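Local structure of 2',5'-phosphodiesterase 12 (Homo sapiens, 4Z0V) at residues Gly294-Leu299 and Glu359-Ser364; Glu350-Asn355 and Met363-Phe368; Pro27-Glu32 and Leu77-Thr82; Lys168-Tyr173 and Asp190-Ala195; Ile394-Asp397 and Glu402-Gln405. The protein belongs to the endonuclease/exonuclease/phosphatase family and joins an N-terminal domain of the E-set clan to a DNase I-like domain. All coordinates share one frame; numbering follows the deposited sequence.

In the fold
Contacts 1 and 2 lie at one end of the DNase I-like domain, their centres 5 Å apart; they share M363 and S364, and both pin the loop of residues 346-364. On the opposite side of the chain's centre, contact 3 holds the two sheets of the N-terminal domain together; contact 4, nearer the middle, packs two helices of the DNase I-like domain. Contacts 3 and 4 meet across the domain boundary, where K28 NZ makes a 2.8 Å salt bridge to D190 OD1. Contact 5 joins the latter domain's two sheets. Contacts 1 to 4 are buried, contact 5 partly so. Aromatic rings dominate the first two, with one polar bond in contact 1; aliphatic groups carry the others.

Contact 1. Residues Gly294-Leu299 and Glu359-Ser364; sequences GGYIRL and ERCNMS
Y296 donates its hydroxyl hydrogen to E359, with OH 2.7 Å from OE1. That oxygen lies at the ring's edge and in its plane, yet the hydroxyl approaches from above the carboxylate, 40° out of the carboxylate plane. The two side chains cross at about a right angle. The backbone of E359 takes part as well: its carbonyl O sits over the centre of the ring, 3.7 Å above the plane. C361 approaches the same tyrosine obliquely, its SG 3.4 Å from CD1 and 4.2 Å from the ring centroid, a sulfur-aromatic contact. A small, polarisable thiol fits the tight space beside the ring and CB. I297 CG1 lies against the face opposite the E359 carbonyl, toward its rim.

Y296 stands in the first turn of helix 295-316, with CG between its backbone N and carbonyl carbon (chi1 76°). This torsion sends the ring outward from the helix to the loop. G294 occupies the N-cap, and its lack of a side chain leaves room for the R298 guanidinium, one face of which lies over G294 C. S354 OG accepts the N-H of Y296, while backbone hydrogen bonding between C361 and W352 ties the loop to the turn that carries W352. Beyond them, A255 and K258 of helix 253-261 pack on the tyrosine.

E359 OE1 also receives a bond from N355 ND2. With two N-H or O-H donors on a single oxygen, the carboxylate is probably ionised, and its rotation is probably restricted, so a partly exposed charge joins the loop to the first turn of the helix.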
# COMPACT_ATOMS: atom_id res chain seq x y z
N GLY A 294 -0.21 -22.21 -8.38
CA GLY A 294 1.12 -21.63 -8.58
C GLY A 294 2.08 -21.68 -7.41
O GLY A 294 2.97 -20.84 -7.34
N GLY A 295 1.92 -22.66 -6.51
CA GLY A 295 2.79 -22.80 -5.34
C GLY A 295 4.28 -22.85 -5.69
O GLY A 295 5.09 -22.18 -5.04
N TYR A 296 4.65 -23.63 -6.75
CA TYR A 296 6.08 -23.74 -7.09
C TYR A 296 6.59 -22.40 -7.65
O TYR A 296 7.76 -22.08 -7.49
CB TYR A 296 6.38 -24.89 -8.09
CG TYR A 296 5.99 -24.63 -9.53
CD1 TYR A 296 6.88 -24.00 -10.40
CD2 TYR A 296 4.78 -25.07 -10.04
CE1 TYR A 296 6.54 -23.78 -11.74
CE2 TYR A 296 4.42 -24.84 -11.37
CZ TYR A 296 5.31 -24.20 -12.22
OH TYR A 296 4.97 -23.99 -13.53
N ILE A 297 5.72 -21.67 -8.35
CA ILE A 297 6.09 -20.37 -8.95
C ILE A 297 6.41 -19.38 -7.82
O ILE A 297 7.41 -18.69 -7.89
CB ILE A 297 5.00 -19.84 -9.89
CG1 ILE A 297 4.91 -20.74 -11.15
CG2 ILE A 297 5.27 -18.36 -10.28
CD1 ILE A 297 3.71 -20.56 -12.00
N ARG A 298 5.55 -19.35 -6.77
CA ARG A 298 5.73 -18.45 -5.64
C ARG A 298 7.01 -18.80 -4.86
O ARG A 298 7.71 -17.90 -4.41
CB ARG A 298 4.48 -18.47 -4.75
CG ARG A 298 3.32 -17.76 -5.47
CD ARG A 298 2.11 -17.64 -4.55
NE ARG A 298 1.38 -18.91 -4.44
CZ ARG A 298 0.42 -19.29 -5.28
NH1 ARG A 298 -0.23 -20.43 -5.08
NH2 ARG A 298 0.11 -18.53 -6.32
N LEU A 299 7.34 -20.09 -4.76
CA LEU A 299 8.58 -20.51 -4.12
C LEU A 299 9.79 -19.96 -4.88
O LEU A 299 10.73 -19.43 -4.26
CB LEU A 299 8.65 -22.05 -4.05
CG LEU A 299 8.08 -22.63 -2.76
CD1 LEU A 299 7.68 -24.11 -2.95
CD2 LEU A 299 9.12 -22.49 -1.61
N GLU A 359 5.01 -29.63 -14.98
CA GLU A 359 5.66 -28.44 -14.40
C GLU A 359 6.28 -28.70 -13.01
O GLU A 359 6.59 -27.76 -12.28
CB GLU A 359 4.63 -27.29 -14.32
CG GLU A 359 4.23 -26.75 -15.69
CD GLU A 359 3.04 -25.80 -15.73
OE1 GLU A 359 2.78 -25.09 -14.73
OE2 GLU A 359 2.40 -25.74 -16.80
N ARG A 360 6.51 -29.98 -12.68
CA ARG A 360 7.16 -30.45 -11.46
C ARG A 360 8.60 -29.91 -11.44
O ARG A 360 9.26 -29.95 -12.49
CB ARG A 360 7.14 -31.99 -11.47
CG ARG A 360 7.67 -32.70 -10.25
CD ARG A 360 7.18 -34.14 -10.26
NE ARG A 360 7.90 -35.01 -9.34
CZ ARG A 360 7.56 -35.21 -8.06
NH1 ARG A 360 6.52 -34.57 -7.54
NH2 ARG A 360 8.27 -36.04 -7.30
N CYS A 361 9.08 -29.36 -10.29
CA CYS A 361 10.43 -28.78 -10.22
C CYS A 361 11.05 -28.91 -8.82
O CYS A 361 11.56 -27.92 -8.27
CB CYS A 361 10.43 -27.33 -10.69
SG CYS A 361 9.30 -26.27 -9.77
N ASN A 362 11.07 -30.17 -8.30
CA ASN A 362 11.62 -30.52 -7.00
C ASN A 362 13.03 -30.02 -6.84
O ASN A 362 13.92 -30.34 -7.63
CB ASN A 362 11.58 -32.04 -6.78
CG ASN A 362 10.18 -32.55 -6.73
OD1 ASN A 362 9.49 -32.64 -7.75
ND2 ASN A 362 9.67 -32.73 -5.54
N MET A 363 13.23 -29.21 -5.79
CA MET A 363 14.55 -28.67 -5.47
C MET A 363 14.58 -28.28 -4.02
O MET A 363 13.53 -28.09 -3.39
CB MET A 363 14.94 -27.50 -6.41
CG MET A 363 14.06 -26.28 -6.27
SD MET A 363 14.53 -24.88 -7.31
CE MET A 363 14.07 -25.47 -8.94
N SER A 364 15.79 -28.21 -3.48
CA SER A 364 16.07 -27.80 -2.12
C SER A 364 16.46 -26.33 -2.14
O SER A 364 17.25 -25.93 -2.99
CB SER A 364 17.20 -28.66 -1.55
OG SER A 364 17.37 -28.40 -0.16

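Contact 2. Residues Glu350-Asn355 and Met363-Phe368; sequences EDWASN and MSLTHF
W352, M363 and L365 form the apolar filling of the loop that links the two strands of a small antiparallel sheet, 344-345 and 365-366. M363 CG lies over the six-membered ring of W352, 3.8 Å from its centroid and only 19° off the normal, a CH-pi contact. The thioether follows at a greater distance: SD is 4.8 Å from the same centroid and oblique to it, a Met-aromatic contact. M363 places CG between its backbone N and carbonyl carbon (chi1 64°), which carries the chain across the indole at about a right angle, and the bend at chi3 turns the methyl end aside. An unbranched, flexible chain can lay its CG over the ring and still turn its end away. L365 works differently, its CD1 touching W352 CH2 at 3.5 Å from the edge of the ring and in its plane.

The tryptophan closes a 3-10 turn, 350-352, whose backbone bond from A353 N to E350 O measures 3.2 Å. Its large indole reaches from this turn to the beginning of strand 365-366, so the loop folds back on the sheet it connects. The indole N-H is spent on P346 O; although M363 O lies 3.0 Å from W352 NE1, the angle is too poor for a hydrogen bond.

I345, and L299 of helix 295-316, also pack on the indole, while L245 of helix 243-248 touches both M363 and L365. T366 O hydrogen-bonds to a glycerol, probably from the crystallisation liquor, which also lies near the L365 side chain.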
# COMPACT_ATOMS: atom_id res chain seq x y z
N GLU A 350 5.48 -30.95 -1.43
CA GLU A 350 4.38 -31.18 -2.37
C GLU A 350 4.12 -29.96 -3.26
O GLU A 350 3.59 -30.14 -4.35
CB GLU A 350 3.09 -31.60 -1.63
CG GLU A 350 2.38 -30.49 -0.87
CD GLU A 350 1.16 -30.88 -0.06
OE1 GLU A 350 0.40 -31.77 -0.50
OE2 GLU A 350 0.94 -30.26 1.00
N ASP A 351 4.51 -28.73 -2.84
CA ASP A 351 4.30 -27.55 -3.68
C ASP A 351 5.21 -27.55 -4.92
O ASP A 351 4.91 -26.83 -5.87
CB ASP A 351 4.46 -26.24 -2.88
CG ASP A 351 3.27 -25.93 -1.99
OD1 ASP A 351 2.30 -26.74 -1.99
OD2 ASP A 351 3.26 -24.87 -1.36
N TRP A 352 6.26 -28.40 -4.96
CA TRP A 352 7.12 -28.50 -6.14
C TRP A 352 6.38 -29.13 -7.33
O TRP A 352 6.87 -29.05 -8.46
CB TRP A 352 8.41 -29.26 -5.84
CG TRP A 352 9.29 -28.51 -4.88
CD1 TRP A 352 9.71 -28.93 -3.66
CD2 TRP A 352 9.85 -27.19 -5.07
NE1 TRP A 352 10.52 -27.98 -3.08
CE2 TRP A 352 10.61 -26.90 -3.91
CE3 TRP A 352 9.75 -26.22 -6.08
CZ2 TRP A 352 11.28 -25.68 -3.75
CZ3 TRP A 352 10.40 -25.00 -5.91
CH2 TRP A 352 11.15 -24.74 -4.75
N ALA A 353 5.19 -29.71 -7.08
CA ALA A 353 4.36 -30.27 -8.15
C ALA A 353 2.94 -29.70 -8.01
O ALA A 353 1.96 -30.39 -8.30
CB ALA A 353 4.37 -31.80 -8.08
N SER A 354 2.83 -28.40 -7.60
CA SER A 354 1.56 -27.70 -7.35
C SER A 354 0.65 -27.62 -8.59
O SER A 354 -0.56 -27.51 -8.43
CB SER A 354 1.80 -26.30 -6.81
OG SER A 354 2.53 -25.51 -7.74
N ASN A 355 1.22 -27.63 -9.80
CA ASN A 355 0.42 -27.57 -11.04
C ASN A 355 0.54 -28.85 -11.91
O ASN A 355 0.35 -28.79 -13.13
CB ASN A 355 0.79 -26.34 -11.87
CG ASN A 355 -0.32 -25.94 -12.84
OD1 ASN A 355 -1.50 -26.21 -12.61
ND2 ASN A 355 0.04 -25.34 -13.96
N MET A 363 13.23 -29.21 -5.79
CA MET A 363 14.55 -28.67 -5.47
C MET A 363 14.58 -28.28 -4.02
O MET A 363 13.53 -28.09 -3.39
CB MET A 363 14.94 -27.50 -6.41
CG MET A 363 14.06 -26.28 -6.27
SD MET A 363 14.53 -24.88 -7.31
CE MET A 363 14.07 -25.47 -8.94
N SER A 364 15.79 -28.21 -3.48
CA SER A 364 16.07 -27.80 -2.12
C SER A 364 16.46 -26.33 -2.14
O SER A 364 17.25 -25.93 -2.99
CB SER A 364 17.20 -28.66 -1.55
OG SER A 364 17.37 -28.40 -0.16
N LEU A 365 15.89 -25.52 -1.25
CA LEU A 365 16.24 -24.08 -1.17
C LEU A 365 16.58 -23.73 0.25
O LEU A 365 15.96 -24.26 1.16
CB LEU A 365 15.09 -23.16 -1.64
CG LEU A 365 14.52 -23.33 -3.06
CD1 LEU A 365 13.34 -22.39 -3.24
CD2 LEU A 365 15.56 -23.09 -4.13
N THR A 366 17.54 -22.80 0.43
CA THR A 366 17.95 -22.33 1.75
C THR A 366 18.18 -20.84 1.76
O THR A 366 18.63 -20.28 0.76
CB THR A 366 19.25 -23.02 2.21
OG1 THR A 366 20.25 -22.85 1.21
CG2 THR A 366 19.05 -24.46 2.53
N HIS A 367 17.90 -20.20 2.89
CA HIS A 367 18.19 -18.76 3.03
C HIS A 367 18.57 -18.54 4.48
O HIS A 367 18.17 -19.35 5.35
CB HIS A 367 17.05 -17.84 2.55
CG HIS A 367 15.88 -17.75 3.48
ND1 HIS A 367 15.89 -16.88 4.56
CD2 HIS A 367 14.71 -18.43 3.48
CE1 HIS A 367 14.74 -17.07 5.18
NE2 HIS A 367 14.00 -18.00 4.57
N PHE A 368 19.27 -17.44 4.77
CA PHE A 368 19.72 -17.20 6.14
C PHE A 368 19.05 -16.01 6.81
O PHE A 368 19.55 -15.56 7.84
CB PHE A 368 21.26 -17.07 6.21
CG PHE A 368 21.95 -18.23 5.53
CD1 PHE A 368 21.84 -19.51 6.05
CD2 PHE A 368 22.64 -18.04 4.34
CE1 PHE A 368 22.45 -20.59 5.41
CE2 PHE A 368 23.26 -19.13 3.70
CZ PHE A 368 23.15 -20.40 4.24

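Contact 3. Residues Pro27-Glu32 and Leu77-Thr82; sequences PKLSLE and LKLHCT
The pyrrolidine ring of P27 is met at its CB-CG corner by one methyl of L79, with CD2 3.8 Å from CG and 4.0 Å from CB, the two side chains crossing at about a right angle. The contact joins the two sheets of a beta sandwich in the N-terminal domain, which belongs to the E-set clan: strands 9-14 and 28-32 make one layer, and 77-82 lies inside the four-stranded other. No hydrogen bond passes between these two segments, because they face each other across layers with P27 and L79 CA atoms 8.7 Å apart.

L79 holds CG anti to its backbone N (chi1 170°), and the second torsion (66° to CD1) leaves CD2 extended toward P27. The same methyl also reaches L29 CD2, at a looser 4.4 Å. Branched and cyclic aliphatic groups suit this interior, since they fill volume without needing polar partners. L13 of the first layer and F41 of the second also pack on L29 and C81, and W43 packs on L79. P27 stands just before strand 28-32, where its ring serves the core and its carbonyl O accepts a hydrogen bond from R64 NH2.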
# COMPACT_ATOMS: atom_id res chain seq x y z
N PRO A 27 -6.45 17.93 -1.47
CA PRO A 27 -6.22 18.50 -2.80
C PRO A 27 -4.91 18.04 -3.41
O PRO A 27 -3.92 17.87 -2.69
CB PRO A 27 -6.17 20.01 -2.54
CG PRO A 27 -5.84 20.17 -1.10
CD PRO A 27 -6.42 18.96 -0.42
N LYS A 28 -4.90 17.90 -4.74
CA LYS A 28 -3.67 17.66 -5.47
C LYS A 28 -3.05 19.02 -5.66
O LYS A 28 -3.75 19.95 -6.08
CB LYS A 28 -3.97 16.95 -6.82
CG LYS A 28 -2.72 16.64 -7.65
CD LYS A 28 -3.16 15.83 -8.86
CE LYS A 28 -2.05 15.55 -9.82
NZ LYS A 28 -2.50 14.63 -10.89
N LEU A 29 -1.82 19.19 -5.21
CA LEU A 29 -1.06 20.44 -5.35
C LEU A 29 0.31 20.09 -5.79
O LEU A 29 1.05 19.49 -5.02
CB LEU A 29 -0.94 21.31 -4.08
CG LEU A 29 -1.91 21.22 -2.93
CD1 LEU A 29 -1.27 21.79 -1.71
CD2 LEU A 29 -3.13 22.06 -3.19
N SER A 30 0.66 20.40 -7.01
CA SER A 30 2.03 20.13 -7.43
C SER A 30 2.67 21.50 -7.44
O SER A 30 2.16 22.41 -8.09
CB SER A 30 2.07 19.40 -8.76
OG SER A 30 1.27 18.22 -8.72
N LEU A 31 3.64 21.69 -6.57
CA LEU A 31 4.23 23.00 -6.38
C LEU A 31 5.63 23.12 -7.01
O LEU A 31 6.50 22.29 -6.74
CB LEU A 31 4.28 23.26 -4.86
CG LEU A 31 4.35 24.70 -4.33
CD1 LEU A 31 3.48 25.64 -5.11
CD2 LEU A 31 3.94 24.74 -2.87
N GLU A 32 5.83 24.16 -7.85
CA GLU A 32 7.13 24.49 -8.46
C GLU A 32 7.68 25.77 -7.78
O GLU A 32 6.90 26.67 -7.44
CB GLU A 32 7.05 24.66 -10.00
CG GLU A 32 6.34 25.91 -10.51
CD GLU A 32 6.49 26.23 -11.99
OE1 GLU A 32 6.71 25.30 -12.80
OE2 GLU A 32 6.36 27.43 -12.34
N LEU A 77 -17.52 23.45 -1.35
CA LEU A 77 -16.37 23.97 -0.61
C LEU A 77 -15.48 24.72 -1.56
O LEU A 77 -15.54 24.51 -2.77
CB LEU A 77 -15.58 22.77 0.01
CG LEU A 77 -16.37 21.81 0.91
CD1 LEU A 77 -15.44 20.61 1.32
CD2 LEU A 77 -16.88 22.54 2.17
N LYS A 78 -14.64 25.59 -1.03
CA LYS A 78 -13.70 26.30 -1.88
C LYS A 78 -12.37 26.37 -1.15
O LYS A 78 -12.35 26.64 0.05
CB LYS A 78 -14.24 27.74 -2.16
CG LYS A 78 -13.29 28.58 -3.03
CD LYS A 78 -13.91 29.88 -3.50
CE LYS A 78 -13.71 31.00 -2.52
NZ LYS A 78 -13.98 32.31 -3.16
N LEU A 79 -11.28 26.14 -1.87
CA LEU A 79 -9.94 26.26 -1.29
C LEU A 79 -9.24 27.45 -1.90
O LEU A 79 -9.20 27.56 -3.13
CB LEU A 79 -9.08 24.98 -1.51
CG LEU A 79 -7.56 25.08 -1.15
CD1 LEU A 79 -7.34 25.30 0.35
CD2 LEU A 79 -6.79 23.83 -1.64
N HIS A 80 -8.69 28.32 -1.05
CA HIS A 80 -7.79 29.39 -1.45
C HIS A 80 -6.40 28.91 -1.14
O HIS A 80 -6.14 28.52 0.01
CB HIS A 80 -8.05 30.70 -0.68
CG HIS A 80 -6.95 31.73 -0.89
ND1 HIS A 80 -5.72 31.63 -0.23
CD2 HIS A 80 -6.92 32.80 -1.71
CE1 HIS A 80 -4.99 32.64 -0.67
NE2 HIS A 80 -5.68 33.39 -1.54
N CYS A 81 -5.46 29.07 -2.07
CA CYS A 81 -4.09 28.75 -1.73
C CYS A 81 -3.13 29.71 -2.40
O CYS A 81 -3.30 30.05 -3.57
CB CYS A 81 -3.75 27.30 -2.03
SG CYS A 81 -4.41 26.69 -3.59
N THR A 82 -2.17 30.17 -1.61
CA THR A 82 -1.11 31.10 -2.05
C THR A 82 0.21 30.34 -1.99
O THR A 82 0.62 29.96 -0.90
CB THR A 82 -1.08 32.37 -1.20
OG1 THR A 82 -2.32 33.05 -1.34
CG2 THR A 82 0.02 33.34 -1.65

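Contact 4. Residues Lys168-Tyr173 and Asp190-Ala195; sequences KELTGY and DSLVPA
Within segments 168-173 and 190-195 the backbones are nearest at T171 and A195, with CA atoms 7.2 Å apart. Their helices, 159-172 and 185-198, lie in the DNase I-like fold: the first belongs to the beta-alpha-beta crossover from strand 125-132 to its parallel neighbour 177-184, and the second follows that strand. The small A195 side chain probably helps to allow this short separation. Its CB stands 4.1 Å from T171 CG2, which also lies 3.9 Å from A195 O. T171 keeps its methyl toward this neighbour by placing OG1 between its backbone N and carbonyl carbon (chi1 62°), where the hydroxyl can bond to Q167 O of its own helix. Threonine thus offers an apolar branch outward and buries its polar one against the backbone.

Deeper in the interface, L170 CD1 meets L192 CD2 at 4.1 Å, the two leucines crossing obliquely. Both also rest on L180 of strand 177-184, so they lie between the helix pair and the sheet. Helix 185-198 is not regular here: a wider pi-type turn spans 190-192, and P194, whose N carries no hydrogen, kinks the helix. Normal bonding resumes with A195 N to S191 O at 3.2 Å.

Near the last turns of helix 159-172, E169 and Y173 form a buried pair. E169 OE2 bonds to Y131 OH, and Y173 OH donates to E169 OE1 at 2.6 Å, on its anti side and 17° out of the carboxylate plane.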
# COMPACT_ATOMS: atom_id res chain seq x y z
N LYS A 168 -8.97 8.00 3.82
CA LYS A 168 -9.29 8.13 5.24
C LYS A 168 -8.57 7.03 6.05
O LYS A 168 -7.98 7.29 7.08
CB LYS A 168 -10.80 8.08 5.47
CG LYS A 168 -11.13 8.33 6.97
CD LYS A 168 -12.61 8.41 7.27
CE LYS A 168 -12.83 8.71 8.76
NZ LYS A 168 -14.29 8.87 9.02
N GLU A 169 -8.63 5.81 5.54
CA GLU A 169 -8.02 4.66 6.18
C GLU A 169 -6.51 4.84 6.37
O GLU A 169 -6.01 4.74 7.49
CB GLU A 169 -8.29 3.38 5.38
CG GLU A 169 -7.65 2.19 6.08
CD GLU A 169 -8.02 0.86 5.48
OE1 GLU A 169 -7.56 -0.17 6.02
OE2 GLU A 169 -8.76 0.83 4.47
N LEU A 170 -5.79 5.07 5.27
CA LEU A 170 -4.35 5.19 5.34
C LEU A 170 -3.90 6.38 6.11
O LEU A 170 -3.01 6.23 6.94
CB LEU A 170 -3.75 5.20 3.92
CG LEU A 170 -3.87 3.86 3.19
CD1 LEU A 170 -3.25 3.96 1.79
CD2 LEU A 170 -3.15 2.73 4.00
N THR A 171 -4.50 7.56 5.90
CA THR A 171 -4.05 8.73 6.66
C THR A 171 -4.33 8.58 8.15
O THR A 171 -3.52 9.02 8.97
CB THR A 171 -4.66 10.02 6.10
OG1 THR A 171 -6.09 9.97 6.23
CG2 THR A 171 -4.23 10.29 4.61
N GLY A 172 -5.43 7.90 8.47
CA GLY A 172 -5.82 7.61 9.84
C GLY A 172 -4.87 6.68 10.59
O GLY A 172 -4.83 6.72 11.82
N TYR A 173 -4.09 5.84 9.86
CA TYR A 173 -3.10 4.94 10.49
C TYR A 173 -1.89 5.69 11.00
O TYR A 173 -1.14 5.11 11.79
CB TYR A 173 -2.66 3.82 9.55
CG TYR A 173 -3.73 2.78 9.28
CD1 TYR A 173 -4.63 2.39 10.29
CD2 TYR A 173 -3.88 2.21 8.02
CE1 TYR A 173 -5.60 1.42 10.05
CE2 TYR A 173 -4.89 1.29 7.76
CZ TYR A 173 -5.75 0.90 8.78
OH TYR A 173 -6.70 -0.06 8.52
N ASP A 190 -3.10 10.74 -8.36
CA ASP A 190 -4.25 11.61 -8.05
C ASP A 190 -4.92 11.37 -6.70
O ASP A 190 -5.66 12.25 -6.25
CB ASP A 190 -5.35 11.49 -9.13
CG ASP A 190 -4.85 11.60 -10.56
OD1 ASP A 190 -3.73 12.11 -10.77
OD2 ASP A 190 -5.57 11.15 -11.47
N SER A 191 -4.69 10.21 -6.07
CA SER A 191 -5.32 9.95 -4.78
C SER A 191 -4.30 9.75 -3.66
O SER A 191 -4.36 10.43 -2.64
CB SER A 191 -6.23 8.73 -4.89
OG SER A 191 -6.73 8.38 -3.61
N LEU A 192 -3.39 8.79 -3.82
CA LEU A 192 -2.44 8.47 -2.74
C LEU A 192 -1.40 9.57 -2.54
O LEU A 192 -1.20 10.00 -1.41
CB LEU A 192 -1.76 7.13 -3.01
CG LEU A 192 -2.74 5.98 -3.23
CD1 LEU A 192 -1.99 4.76 -3.71
CD2 LEU A 192 -3.52 5.65 -1.92
N VAL A 193 -0.75 10.04 -3.62
CA VAL A 193 0.27 11.07 -3.45
C VAL A 193 -0.34 12.34 -2.80
O VAL A 193 0.18 12.74 -1.78
CB VAL A 193 1.06 11.36 -4.75
CG1 VAL A 193 1.78 12.71 -4.69
CG2 VAL A 193 2.08 10.24 -5.01
N PRO A 194 -1.47 12.92 -3.25
CA PRO A 194 -2.00 14.12 -2.56
C PRO A 194 -2.40 13.87 -1.11
O PRO A 194 -2.10 14.71 -0.25
CB PRO A 194 -3.23 14.50 -3.41
CG PRO A 194 -2.92 13.92 -4.78
CD PRO A 194 -2.27 12.61 -4.46
N ALA A 195 -3.04 12.73 -0.80
CA ALA A 195 -3.45 12.47 0.57
C ALA A 195 -2.24 12.24 1.47
O ALA A 195 -2.11 12.84 2.55
CB ALA A 195 -4.37 11.26 0.64

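Contact 5. Residues Ile394-Asp397 and Glu402-Gln405; sequences IFID and EVEQ
I396 sets CG1 between its backbone N and carbonyl carbon (chi1 64°) and then extends (chi2 165°), which thrusts CD1 toward V403. The valine answers with CG1 anti to its backbone N (chi1 -173°), leaving CG2 beside that N and facing the isoleucine. CD1 and CG2 meet at 3.7 Å, methyl to methyl, and the side chains cross at about a right angle. The same I396 CD1 also lies 4.2 Å from the backbone C of E402, so the isoleucine tip nestles where the strand passes from E402 to V403.

Beta-branched residues suit both places: they are at home in extended backbone, and their branches bring methyl groups into contact close to the backbone. E402 directs its CB away from I396, as befits a carboxylate on the partly exposed border of an apolar contact. No hydrogen bond links the two segments, although only a short turn separates them in sequence. D397 OD1 helps shape that turn by bonding to N399 N.

The two strands run in different sheets of the DNase I-like sandwich. Strand 401-406 is the outermost of the six-stranded mixed sheet and pairs with 433-439, where E404 and Q405 both face D436 in a classic beta bulge as the chain turns a corner. Strand 387-397 lies in the other mixed sheet, bonded to 322-327 and 371-373. Between them, L437 packs on I396 and A374 on both I396 and V403, while helix 335-342 covers F395.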
# COMPACT_ATOMS: atom_id res chain seq x y z
N ILE A 394 3.62 -8.98 6.77
CA ILE A 394 4.68 -8.00 7.01
C ILE A 394 5.80 -8.84 7.61
O ILE A 394 5.69 -9.21 8.77
CB ILE A 394 4.27 -6.81 7.90
CG1 ILE A 394 3.17 -5.96 7.21
CG2 ILE A 394 5.51 -5.94 8.24
CD1 ILE A 394 2.42 -4.99 8.21
N PHE A 395 6.79 -9.21 6.82
CA PHE A 395 7.89 -10.04 7.34
C PHE A 395 8.97 -9.13 7.88
O PHE A 395 9.42 -8.20 7.18
CB PHE A 395 8.45 -10.97 6.27
CG PHE A 395 7.52 -12.09 5.86
CD1 PHE A 395 7.15 -13.08 6.77
CD2 PHE A 395 7.07 -12.19 4.55
CE1 PHE A 395 6.28 -14.11 6.39
CE2 PHE A 395 6.24 -13.25 4.16
CZ PHE A 395 5.87 -14.21 5.08
N ILE A 396 9.40 -9.39 9.14
CA ILE A 396 10.40 -8.51 9.76
C ILE A 396 11.67 -9.25 10.11
O ILE A 396 11.63 -10.40 10.50
CB ILE A 396 9.86 -7.76 10.99
CG1 ILE A 396 9.49 -8.74 12.14
CG2 ILE A 396 8.67 -6.85 10.61
CD1 ILE A 396 9.30 -8.11 13.49
N ASP A 397 12.79 -8.57 9.95
CA ASP A 397 14.11 -9.08 10.29
C ASP A 397 14.25 -9.13 11.81
O ASP A 397 14.41 -8.09 12.46
CB ASP A 397 15.16 -8.12 9.70
CG ASP A 397 16.59 -8.54 9.84
OD1 ASP A 397 16.86 -9.54 10.57
OD2 ASP A 397 17.46 -7.90 9.21
N GLU A 402 11.51 -5.86 16.40
CA GLU A 402 10.56 -6.61 17.22
C GLU A 402 9.18 -6.00 17.08
O GLU A 402 9.07 -4.83 16.71
CB GLU A 402 11.02 -6.68 18.69
CG GLU A 402 11.07 -5.34 19.40
CD GLU A 402 11.67 -5.36 20.80
OE1 GLU A 402 11.45 -4.38 21.54
OE2 GLU A 402 12.38 -6.34 21.13
N VAL A 403 8.13 -6.77 17.39
CA VAL A 403 6.78 -6.27 17.29
C VAL A 403 6.40 -5.60 18.61
O VAL A 403 6.40 -6.24 19.67
CB VAL A 403 5.76 -7.37 16.88
CG1 VAL A 403 4.37 -6.76 16.63
CG2 VAL A 403 6.24 -8.09 15.62
N GLU A 404 6.02 -4.32 18.52
CA GLU A 404 5.55 -3.54 19.66
C GLU A 404 4.06 -3.82 19.84
O GLU A 404 3.64 -4.10 20.95
CB GLU A 404 5.84 -2.05 19.45
CG GLU A 404 5.22 -1.13 20.50
CD GLU A 404 5.95 -0.97 21.82
OE1 GLU A 404 6.88 -1.76 22.12
OE2 GLU A 404 5.57 -0.05 22.57
N GLN A 405 3.25 -3.73 18.75
CA GLN A 405 1.82 -4.06 18.80
C GLN A 405 1.33 -4.40 17.41
O GLN A 405 1.93 -3.97 16.41
CB GLN A 405 0.95 -2.94 19.43
CG GLN A 405 0.90 -1.65 18.64
CD GLN A 405 -0.41 -0.88 18.80
OE1 GLN A 405 -1.40 -1.33 19.43
NE2 GLN A 405 -0.45 0.30 18.20